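Local coordinates for protein AlyGC mutant - R241A (PDB 5GKQ) that probably degrades alginate as a polysaccharide lyase of family 6, and is seen here as a single-residue mutant with calcium and a mannuronate-containing glycan bound, at residues E121-V126 with K143-V148; G182-I187 with D207-E212; L511-V516 with L545-S550. One frame throughout, in Å; residues are numbered along the deposited sequence.

Interaction 1 of 3, residues E121-V126 with K143-V148; sequences EQDSWV and KRNKGV. With BEM (beta-D-mannopyranuronic acid), chain C.
Q122 and K146 mark the closest approach of the two backbones, 4.9 Å between their CA atoms, and beside them D123 N donates to K146 O at 3.3 Å, although 143-148 is irregular chain. G147 then lays its CA against D123 O in a CA-H...O contact; any CB there would run into that carbonyl, so glycine allows the two chains to close up.

The D123 side chain gathers the polar groups. K143 NZ forms a salt bridge with D123 OD1 (3.0 Å), arriving nearly in line with the C-O bond, and also donates to D123 O from above the carbonyl plane. N145 ND2 bonds to the same OD1 from above the carboxylate, the amide turned 77° against it, and gives its other hydrogen to E121 O at 2.8 Å. A water links D123 OD1 to W125 NE1, donating to the first and accepting from the second. K143 reaches this cluster by running its aliphatic chain over one face of the W125 indole: CB lies 3.6 Å from the centroid of the six-membered ring, a CH-pi contact, CE sits near CD1, and a bend at the last torsion (chi4 -67°) turns NZ toward D123. Further along, S124 OG donates to V148 O at 2.9 Å, in the carbonyl plane and on a lone pair. Q122 is extended, with CG packed on G147 CA, and its NE2 makes a weak 3.4 Å bond to mannuronate O6A, a sugar that R153 also holds.

The fold is the parallel beta-helix of the pectate lyase-like proteins. Strand 124-128 lies between strands 89-92 and 150-152, while 143-148 is the loop leading from strand 134-141 into 150-152, one coil further on.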
loop_
_atom_site.group_PDB
_atom_site.type_symbol
_atom_site.label_atom_id
_atom_site.label_comp_id
_atom_site.label_asym_id
_atom_site.label_seq_id
_atom_site.Cartn_x
_atom_site.Cartn_y
_atom_site.Cartn_z
ATOM N N GLU A 121 3.283 11.408 8.485
ATOM C CA GLU A 121 2.769 12.712 8.872
ATOM C C GLU A 121 3.409 13.071 10.206
ATOM O O GLU A 121 3.201 12.373 11.204
ATOM C CB GLU A 121 1.247 12.689 8.995
ATOM C CG GLU A 121 0.501 12.385 7.716
ATOM C CD GLU A 121 0.468 13.566 6.771
ATOM O OE1 GLU A 121 0.398 14.722 7.255
ATOM O OE2 GLU A 121 0.519 13.330 5.545
ATOM N N GLN A 122 4.207 14.130 10.234
ATOM C CA GLN A 122 4.979 14.448 11.428
ATOM C C GLN A 122 4.176 15.301 12.407
ATOM O O GLN A 122 3.584 16.311 12.020
ATOM C CB GLN A 122 6.271 15.169 11.058
ATOM C CG GLN A 122 7.127 15.469 12.265
ATOM C CD GLN A 122 8.424 16.153 11.912
ATOM O OE1 GLN A 122 8.862 16.130 10.767
ATOM N NE2 GLN A 122 9.050 16.764 12.901
ATOM N N ASP A 123 4.169 14.893 13.673
ATOM C CA ASP A 123 3.756 15.749 14.771
ATOM C C ASP A 123 4.682 15.508 15.948
ATOM O O ASP A 123 5.431 14.531 15.988
ATOM C CB ASP A 123 2.305 15.506 15.207
ATOM C CG ASP A 123 2.061 14.084 15.693
ATOM O OD1 ASP A 123 3.015 13.372 16.071
ATOM O OD2 ASP A 123 0.888 13.673 15.701
ATOM N N SER A 124 4.591 16.390 16.926
ATOM C CA SER A 124 5.165 16.138 18.231
ATOM C C SER A 124 4.054 15.933 19.261
ATOM O O SER A 124 2.872 16.179 19.013
ATOM C CB SER A 124 6.094 17.277 18.631
ATOM O OG SER A 124 7.211 17.299 17.773
ATOM N N TRP A 125 4.440 15.424 20.418
ATOM C CA TRP A 125 3.483 15.230 21.482
ATOM C C TRP A 125 3.468 16.388 22.474
ATOM O O TRP A 125 2.390 16.754 22.950
ATOM C CB TRP A 125 3.746 13.894 22.188
ATOM C CG TRP A 125 3.060 12.759 21.477
ATOM C CD1 TRP A 125 2.458 12.817 20.257
ATOM C CD2 TRP A 125 2.879 11.416 21.942
ATOM N NE1 TRP A 125 1.927 11.601 19.930
ATOM C CE2 TRP A 125 2.167 10.725 20.949
ATOM C CE3 TRP A 125 3.245 10.736 23.102
ATOM C CZ2 TRP A 125 1.811 9.398 21.079
ATOM C CZ3 TRP A 125 2.898 9.412 23.221
ATOM C CH2 TRP A 125 2.191 8.756 22.217
ATOM N N VAL A 126 4.615 17.009 22.761
ATOM C CA VAL A 126 4.691 18.108 23.715
ATOM C C VAL A 126 5.618 19.187 23.164
ATOM O O VAL A 126 6.754 18.902 22.783
ATOM C CB VAL A 126 5.171 17.636 25.102
ATOM C CG1 VAL A 126 5.170 18.804 26.088
ATOM C CG2 VAL A 126 4.295 16.535 25.624
ATOM N N LYS A 143 4.597 6.463 20.946
ATOM C CA LYS A 143 4.539 7.328 19.779
ATOM C C LYS A 143 5.213 6.618 18.612
ATOM O O LYS A 143 6.401 6.293 18.678
ATOM C CB LYS A 143 5.192 8.677 20.037
ATOM C CG LYS A 143 4.974 9.630 18.906
ATOM C CD LYS A 143 5.807 10.832 19.093
ATOM C CE LYS A 143 5.258 11.984 18.288
ATOM N NZ LYS A 143 5.369 11.762 16.844
ATOM N N ARG A 144 4.457 6.407 17.545
ATOM C CA ARG A 144 4.823 5.489 16.478
ATOM C C ARG A 144 4.988 6.185 15.139
ATOM O O ARG A 144 5.042 5.529 14.100
ATOM C CB ARG A 144 3.778 4.380 16.389
ATOM C CG ARG A 144 3.805 3.523 17.617
ATOM C CD ARG A 144 2.585 2.685 17.758
ATOM N NE ARG A 144 2.505 2.214 19.131
ATOM C CZ ARG A 144 3.114 1.128 19.580
ATOM N NH1 ARG A 144 3.814 0.383 18.753
ATOM N NH2 ARG A 144 3.000 0.780 20.846
ATOM N N ASN A 145 5.109 7.503 15.146
ATOM C CA ASN A 145 5.157 8.281 13.929
ATOM C C ASN A 145 6.295 9.279 14.026
ATOM O O ASN A 145 6.867 9.510 15.095
ATOM C CB ASN A 145 3.829 9.008 13.673
ATOM C CG ASN A 145 3.701 10.289 14.472
ATOM O OD1 ASN A 145 3.968 10.321 15.674
ATOM N ND2 ASN A 145 3.305 11.359 13.798
ATOM N N LYS A 146 6.614 9.874 12.886
ATOM C CA LYS A 146 7.788 10.720 12.809
ATOM C C LYS A 146 7.559 11.998 13.598
ATOM O O LYS A 146 6.482 12.585 13.560
ATOM C CB LYS A 146 8.117 11.027 11.349
ATOM C CG LYS A 146 9.412 11.777 11.150
ATOM C CD LYS A 146 9.811 11.791 9.702
ATOM C CE LYS A 146 10.292 13.158 9.299
ATOM N NZ LYS A 146 11.731 13.148 9.038
ATOM N N GLY A 147 8.582 12.424 14.322
ATOM C CA GLY A 147 8.483 13.634 15.101
ATOM C C GLY A 147 8.936 13.394 16.520
ATOM O O GLY A 147 8.541 12.408 17.152
ATOM N N VAL A 148 9.791 14.288 17.019
ATOM C CA VAL A 148 10.252 14.206 18.393
ATOM C C VAL A 148 9.057 14.198 19.332
ATOM O O VAL A 148 8.069 14.904 19.106
ATOM C CB VAL A 148 11.200 15.377 18.691
ATOM C CG1 VAL A 148 10.482 16.689 18.539
ATOM C CG2 VAL A 148 11.765 15.261 20.063
HETATM C C1 BEM C . 10.886 23.623 11.738
HETATM C C2 BEM C . 12.353 23.903 11.476
HETATM O O2 BEM C . 12.948 24.460 12.638
HETATM C C3 BEM C . 13.060 22.623 11.055
HETATM O O3 BEM C . 14.473 22.722 11.100
HETATM C C4 BEM C . 12.740 21.466 11.952
HETATM O O4 BEM C . 13.184 20.335 11.224
HETATM C C5 BEM C . 11.244 21.360 12.128
HETATM O O5 BEM C . 10.772 22.576 12.692
HETATM C C6 BEM C . 10.990 20.095 12.894
HETATM O O6B BEM C . 10.415 20.087 14.004
HETATM O O6A BEM C . 11.526 19.080 12.415
HETATM O O1 BEM C . 10.269 24.830 12.182
HETATM O O HOH W 1 1.907 10.940 16.804
#

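Interaction 2 of 3, residues G182-I187 with D207-E212; sequences GETLRI and DRCNGE. With BEM (beta-D-mannopyranuronic acid), chain C.
C209 is where the second segment first meets the other: its CB lies 3.4 Å from T184 OG1, with SG beside the same hydroxyl, a van der Waals contact whose two side chains both also touch F171. At G211 the backbones come together, 4.3 Å between the CA atoms of G182 and G211, and G211 CA makes a CA-H...O contact of 3.2 Å with G182 O. A CB on either glycine would strike the carbonyl oxygen of the other. In the parallel beta-helix such meetings stack equivalent loops of successive coils: 182-187 runs into strand 185-188, and the loop 207-212 leads on to strand 214-219, its neighbour in the same face.

E212 follows with CG wedged between its own backbone N and carbonyl carbon (chi1 69°), which turns the carboxylate back over G182. E212 OE1 accepts from G182 N at 3.2 Å on its anti side and also from G181 N, while OE2 is held by E214 N. Above it the E183 carboxylate is stacked, the planes 13° apart and OE1 of E183 3.8 Å from OE1 of E212. The like charges are probably eased by the calcium ion about 3 Å from the E212 side chain. Beyond E183, R186 bends at chi3 (75°) and brings NH1 to mannuronate O6B through a weak bond of 3.3 Å.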
loop_
_atom_site.group_PDB
_atom_site.type_symbol
_atom_site.label_atom_id
_atom_site.label_comp_id
_atom_site.label_asym_id
_atom_site.label_seq_id
_atom_site.Cartn_x
_atom_site.Cartn_y
_atom_site.Cartn_z
ATOM N N GLY A 182 12.876 10.286 15.324
ATOM C CA GLY A 182 12.155 9.583 16.358
ATOM C C GLY A 182 12.802 9.833 17.695
ATOM O O GLY A 182 12.865 8.951 18.552
ATOM N N GLU A 183 13.308 11.048 17.867
ATOM C CA GLU A 183 13.886 11.438 19.138
ATOM C C GLU A 183 12.813 11.468 20.228
ATOM O O GLU A 183 11.617 11.618 19.965
ATOM C CB GLU A 183 14.546 12.811 19.029
ATOM C CG GLU A 183 15.526 12.957 17.897
ATOM C CD GLU A 183 14.911 13.612 16.681
ATOM O OE1 GLU A 183 13.716 13.385 16.399
ATOM O OE2 GLU A 183 15.629 14.368 16.008
ATOM N N THR A 184 13.254 11.311 21.468
ATOM C CA THR A 184 12.331 11.481 22.570
ATOM C C THR A 184 12.252 12.932 23.029
ATOM O O THR A 184 11.152 13.466 23.156
ATOM C CB THR A 184 12.721 10.574 23.721
ATOM O OG1 THR A 184 12.407 9.228 23.360
ATOM C CG2 THR A 184 11.943 10.957 24.972
ATOM N N LEU A 185 13.396 13.586 23.244
ATOM C CA LEU A 185 13.456 14.942 23.772
ATOM C C LEU A 185 14.457 15.782 22.992
ATOM O O LEU A 185 15.625 15.405 22.873
ATOM C CB LEU A 185 13.844 14.938 25.257
ATOM C CG LEU A 185 14.071 16.277 25.973
ATOM C CD1 LEU A 185 12.799 17.087 25.980
ATOM C CD2 LEU A 185 14.512 16.026 27.387
ATOM N N ARG A 186 14.016 16.938 22.509
ATOM C CA ARG A 186 14.859 17.878 21.779
ATOM C C ARG A 186 14.777 19.251 22.433
ATOM O O ARG A 186 13.682 19.767 22.649
ATOM C CB ARG A 186 14.416 17.973 20.319
ATOM C CG ARG A 186 15.409 18.638 19.387
ATOM C CD ARG A 186 14.776 18.870 18.028
ATOM N NE ARG A 186 13.826 19.979 18.054
ATOM C CZ ARG A 186 12.747 20.063 17.284
ATOM N NH1 ARG A 186 12.454 19.104 16.428
ATOM N NH2 ARG A 186 11.946 21.110 17.388
ATOM N N ILE A 187 15.923 19.851 22.718
ATOM C CA ILE A 187 15.992 21.131 23.414
ATOM C C ILE A 187 16.658 22.136 22.479
ATOM O O ILE A 187 17.861 22.385 22.552
ATOM C CB ILE A 187 16.744 21.022 24.736
ATOM C CG1 ILE A 187 16.191 19.870 25.547
ATOM C CG2 ILE A 187 16.609 22.318 25.532
ATOM C CD1 ILE A 187 17.083 19.507 26.678
ATOM N N ASP A 207 12.593 4.662 29.268
ATOM C CA ASP A 207 12.423 3.218 29.341
ATOM C C ASP A 207 12.232 2.743 27.917
ATOM O O ASP A 207 11.158 2.918 27.347
ATOM C CB ASP A 207 11.233 2.861 30.227
ATOM C CG ASP A 207 10.918 1.386 30.229
ATOM O OD1 ASP A 207 11.833 0.553 30.069
ATOM O OD2 ASP A 207 9.742 1.050 30.414
ATOM N N ARG A 208 13.286 2.166 27.342
ATOM C CA ARG A 208 13.244 1.604 26.002
ATOM C C ARG A 208 12.818 2.650 24.971
ATOM O O ARG A 208 11.948 2.420 24.129
ATOM C CB ARG A 208 12.345 0.364 25.982
ATOM C CG ARG A 208 12.947 -0.828 26.767
ATOM C CD ARG A 208 11.930 -1.883 27.134
ATOM N NE ARG A 208 11.014 -1.395 28.154
ATOM C CZ ARG A 208 10.046 -2.114 28.708
ATOM N NH1 ARG A 208 9.847 -3.373 28.347
ATOM N NH2 ARG A 208 9.274 -1.561 29.628
ATOM N N CYS A 209 13.459 3.811 25.025
ATOM C CA CYS A 209 13.224 4.865 24.041
ATOM C C CYS A 209 14.082 4.575 22.817
ATOM O O CYS A 209 15.241 4.988 22.736
ATOM C CB CYS A 209 13.519 6.232 24.641
ATOM S SG CYS A 209 12.391 6.603 25.958
ATOM N N ASN A 210 13.492 3.874 21.849
ATOM C CA ASN A 210 14.220 3.236 20.762
ATOM C C ASN A 210 13.927 3.879 19.414
ATOM O O ASN A 210 14.044 3.231 18.374
ATOM C CB ASN A 210 13.883 1.752 20.735
ATOM C CG ASN A 210 14.328 1.050 21.976
ATOM O OD1 ASN A 210 15.116 1.593 22.742
ATOM N ND2 ASN A 210 13.850 -0.178 22.181
ATOM N N GLY A 211 13.560 5.154 19.414
ATOM C CA GLY A 211 13.055 5.754 18.194
ATOM C C GLY A 211 14.098 5.851 17.101
ATOM O O GLY A 211 13.798 5.632 15.929
ATOM N N GLU A 212 15.324 6.171 17.468
ATOM C CA GLU A 212 16.393 6.494 16.532
ATOM C C GLU A 212 17.658 6.620 17.358
ATOM O O GLU A 212 17.673 6.273 18.542
ATOM C CB GLU A 212 16.097 7.769 15.742
ATOM C CG GLU A 212 16.133 9.022 16.577
ATOM C CD GLU A 212 16.697 10.206 15.835
ATOM O OE1 GLU A 212 16.016 10.753 14.954
ATOM O OE2 GLU A 212 17.834 10.596 16.136
HETATM C C1 BEM C . 10.886 23.623 11.738
HETATM C C2 BEM C . 12.353 23.903 11.476
HETATM O O2 BEM C . 12.948 24.460 12.638
HETATM C C3 BEM C . 13.060 22.623 11.055
HETATM O O3 BEM C . 14.473 22.722 11.100
HETATM C C4 BEM C . 12.740 21.466 11.952
HETATM O O4 BEM C . 13.184 20.335 11.224
HETATM C C5 BEM C . 11.244 21.360 12.128
HETATM O O5 BEM C . 10.772 22.576 12.692
HETATM C C6 BEM C . 10.990 20.095 12.894
HETATM O O6B BEM C . 10.415 20.087 14.004
HETATM O O6A BEM C . 11.526 19.080 12.415
HETATM O O1 BEM C . 10.269 24.830 12.182
#

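Interaction 3 of 3, residues L511-V516 with L545-S550; sequences LTLDGV and LAIKNS
L511-V516 and L545-S550 belong to consecutive coils of a second parallel beta-helix, in the C-terminal part of the chain; their strands 511-514 and 545-548 pair in parallel, residue for residue, and past them the register shifts by one, G515 facing S550. The strand axes run 4.6 Å apart and only 2° from parallel. Backbone bonds cross in the staggered parallel pattern: A546 N to L511 O at 2.9 Å, L513 N to A546 O, K548 N to L513 O, and G515 N to K548 O at 3.0 Å. On one face T512 OG1 rests 3.5 Å from A546 CB, and a water binds the same hydroxyl and, weakly, K548 NZ; on the other, L511 CB touches L545 CD1.

Where the strands end, both chains turn with positive phi, at G515 and at N549. D514 sends CG anti to its own N (chi1 -178°), alongside the N549 side chain, and N549 ND2 donates to D514 OD1 at 2.8 Å, on the syn side but 30° out of the carboxylate plane; OD2 forms a salt bridge with R486. An alanine at D514 removes both acceptors, and the N549 amide would probably be set free to turn while R486 lost its counter-charge. Past the turn, V516 CG2 packs 3.6 Å from S550 OG.

Strand 482-487 pairs with 510-514 on its far side and 572-578 with 543-548, while F552 of strand 551-555 packs against L513 and I547.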
loop_
_atom_site.group_PDB
_atom_site.type_symbol
_atom_site.label_atom_id
_atom_site.label_comp_id
_atom_site.label_asym_id
_atom_site.label_seq_id
_atom_site.Cartn_x
_atom_site.Cartn_y
_atom_site.Cartn_z
ATOM N N LEU A 511 3.243 -13.038 14.451
ATOM C CA LEU A 511 3.018 -14.432 14.091
ATOM C C LEU A 511 4.252 -15.294 14.313
ATOM O O LEU A 511 5.360 -14.912 13.940
ATOM C CB LEU A 511 2.590 -14.537 12.634
ATOM C CG LEU A 511 2.402 -15.955 12.124
ATOM C CD1 LEU A 511 1.516 -16.748 13.064
ATOM C CD2 LEU A 511 1.798 -15.886 10.756
ATOM N N THR A 512 4.051 -16.464 14.915
ATOM C CA THR A 512 5.017 -17.550 14.901
ATOM C C THR A 512 4.383 -18.749 14.223
ATOM O O THR A 512 3.265 -19.130 14.569
ATOM C CB THR A 512 5.474 -17.960 16.291
ATOM O OG1 THR A 512 6.321 -16.946 16.827
ATOM C CG2 THR A 512 6.266 -19.266 16.206
ATOM N N LEU A 513 5.084 -19.317 13.247
ATOM C CA LEU A 513 4.676 -20.547 12.593
ATOM C C LEU A 513 5.687 -21.595 12.998
ATOM O O LEU A 513 6.880 -21.424 12.755
ATOM C CB LEU A 513 4.638 -20.397 11.079
ATOM C CG LEU A 513 3.633 -19.439 10.460
ATOM C CD1 LEU A 513 3.895 -19.331 8.984
ATOM C CD2 LEU A 513 2.245 -19.941 10.675
ATOM N N ASP A 514 5.220 -22.662 13.640
ATOM C CA ASP A 514 6.097 -23.718 14.142
ATOM C C ASP A 514 5.571 -25.072 13.696
ATOM O O ASP A 514 4.507 -25.507 14.153
ATOM C CB ASP A 514 6.204 -23.660 15.660
ATOM C CG ASP A 514 7.135 -24.698 16.214
ATOM O OD1 ASP A 514 7.846 -25.368 15.424
ATOM O OD2 ASP A 514 7.159 -24.834 17.453
ATOM N N GLY A 515 6.324 -25.732 12.815
ATOM C CA GLY A 515 6.032 -27.092 12.403
ATOM C C GLY A 515 4.919 -27.237 11.395
ATOM O O GLY A 515 4.420 -28.353 11.193
ATOM N N VAL A 516 4.500 -26.149 10.775
ATOM C CA VAL A 516 3.411 -26.227 9.829
ATOM C C VAL A 516 3.959 -26.649 8.473
ATOM O O VAL A 516 5.119 -26.428 8.145
ATOM C CB VAL A 516 2.662 -24.894 9.720
ATOM C CG1 VAL A 516 2.215 -24.391 11.080
ATOM C CG2 VAL A 516 3.536 -23.879 9.031
ATOM N N LEU A 545 7.777 -11.536 13.086
ATOM C CA LEU A 545 7.447 -12.748 12.344
ATOM C C LEU A 545 8.519 -13.780 12.624
ATOM O O LEU A 545 9.701 -13.510 12.410
ATOM C CB LEU A 545 7.349 -12.468 10.847
ATOM C CG LEU A 545 7.118 -13.639 9.889
ATOM C CD1 LEU A 545 5.880 -14.435 10.222
ATOM C CD2 LEU A 545 6.998 -13.118 8.490
ATOM N N ALA A 546 8.115 -14.950 13.114
ATOM C CA ALA A 546 9.027 -16.051 13.388
ATOM C C ALA A 546 8.510 -17.304 12.700
ATOM O O ALA A 546 7.331 -17.635 12.825
ATOM C CB ALA A 546 9.170 -16.292 14.889
ATOM N N ILE A 547 9.386 -17.994 11.965
ATOM C CA ILE A 547 9.022 -19.180 11.193
ATOM C C ILE A 547 9.981 -20.303 11.542
ATOM O O ILE A 547 11.179 -20.211 11.257
ATOM C CB ILE A 547 9.046 -18.913 9.685
ATOM C CG1 ILE A 547 8.024 -17.843 9.327
ATOM C CG2 ILE A 547 8.780 -20.211 8.928
ATOM C CD1 ILE A 547 8.284 -17.162 8.032
ATOM N N LYS A 548 9.459 -21.363 12.132
ATOM C CA LYS A 548 10.282 -22.455 12.619
ATOM C C LYS A 548 9.767 -23.773 12.079
ATOM O O LYS A 548 8.560 -23.960 11.921
ATOM C CB LYS A 548 10.280 -22.527 14.141
ATOM C CG LYS A 548 10.600 -21.236 14.830
ATOM C CD LYS A 548 10.405 -21.381 16.321
ATOM C CE LYS A 548 10.682 -20.064 17.021
ATOM N NZ LYS A 548 10.446 -20.143 18.487
ATOM N N ASN A 549 10.710 -24.678 11.803
ATOM C CA ASN A 549 10.446 -26.094 11.532
ATOM C C ASN A 549 9.329 -26.296 10.524
ATOM O O ASN A 549 8.595 -27.273 10.596
ATOM C CB ASN A 549 10.120 -26.848 12.817
ATOM C CG ASN A 549 11.057 -26.505 13.950
ATOM O OD1 ASN A 549 12.272 -26.572 13.810
ATOM N ND2 ASN A 549 10.493 -26.111 15.081
ATOM N N SER A 550 9.197 -25.386 9.574
ATOM C CA SER A 550 8.027 -25.332 8.720
ATOM C C SER A 550 8.453 -25.502 7.277
ATOM O O SER A 550 9.599 -25.247 6.924
ATOM C CB SER A 550 7.269 -24.004 8.888
ATOM O OG SER A 550 6.877 -23.792 10.231
HETATM O O HOH W 2 8.853 -17.105 18.256
#

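From the N terminus, interaction 1 closes first, joining the start of strand 124-128 and the residues before it with the loop before 150-152. Interaction 2 opens only afterwards and repeats the scheme further along the same beta-helix, so the two follow in series, neither nested nor crossed. They touch directly: V148 CG2 of interaction 1 packs on the backbone of E183 to R186, and both contacts reach the same mannuronate, through Q122 and R186. Interaction 3 closes much later, within the C-terminal beta-helix; its nearest atoms stay about 14 Å from interaction 1 and about 16 Å from interaction 2. Each of the three ties one coil to the next, the first two beside the glycan and the third far from it.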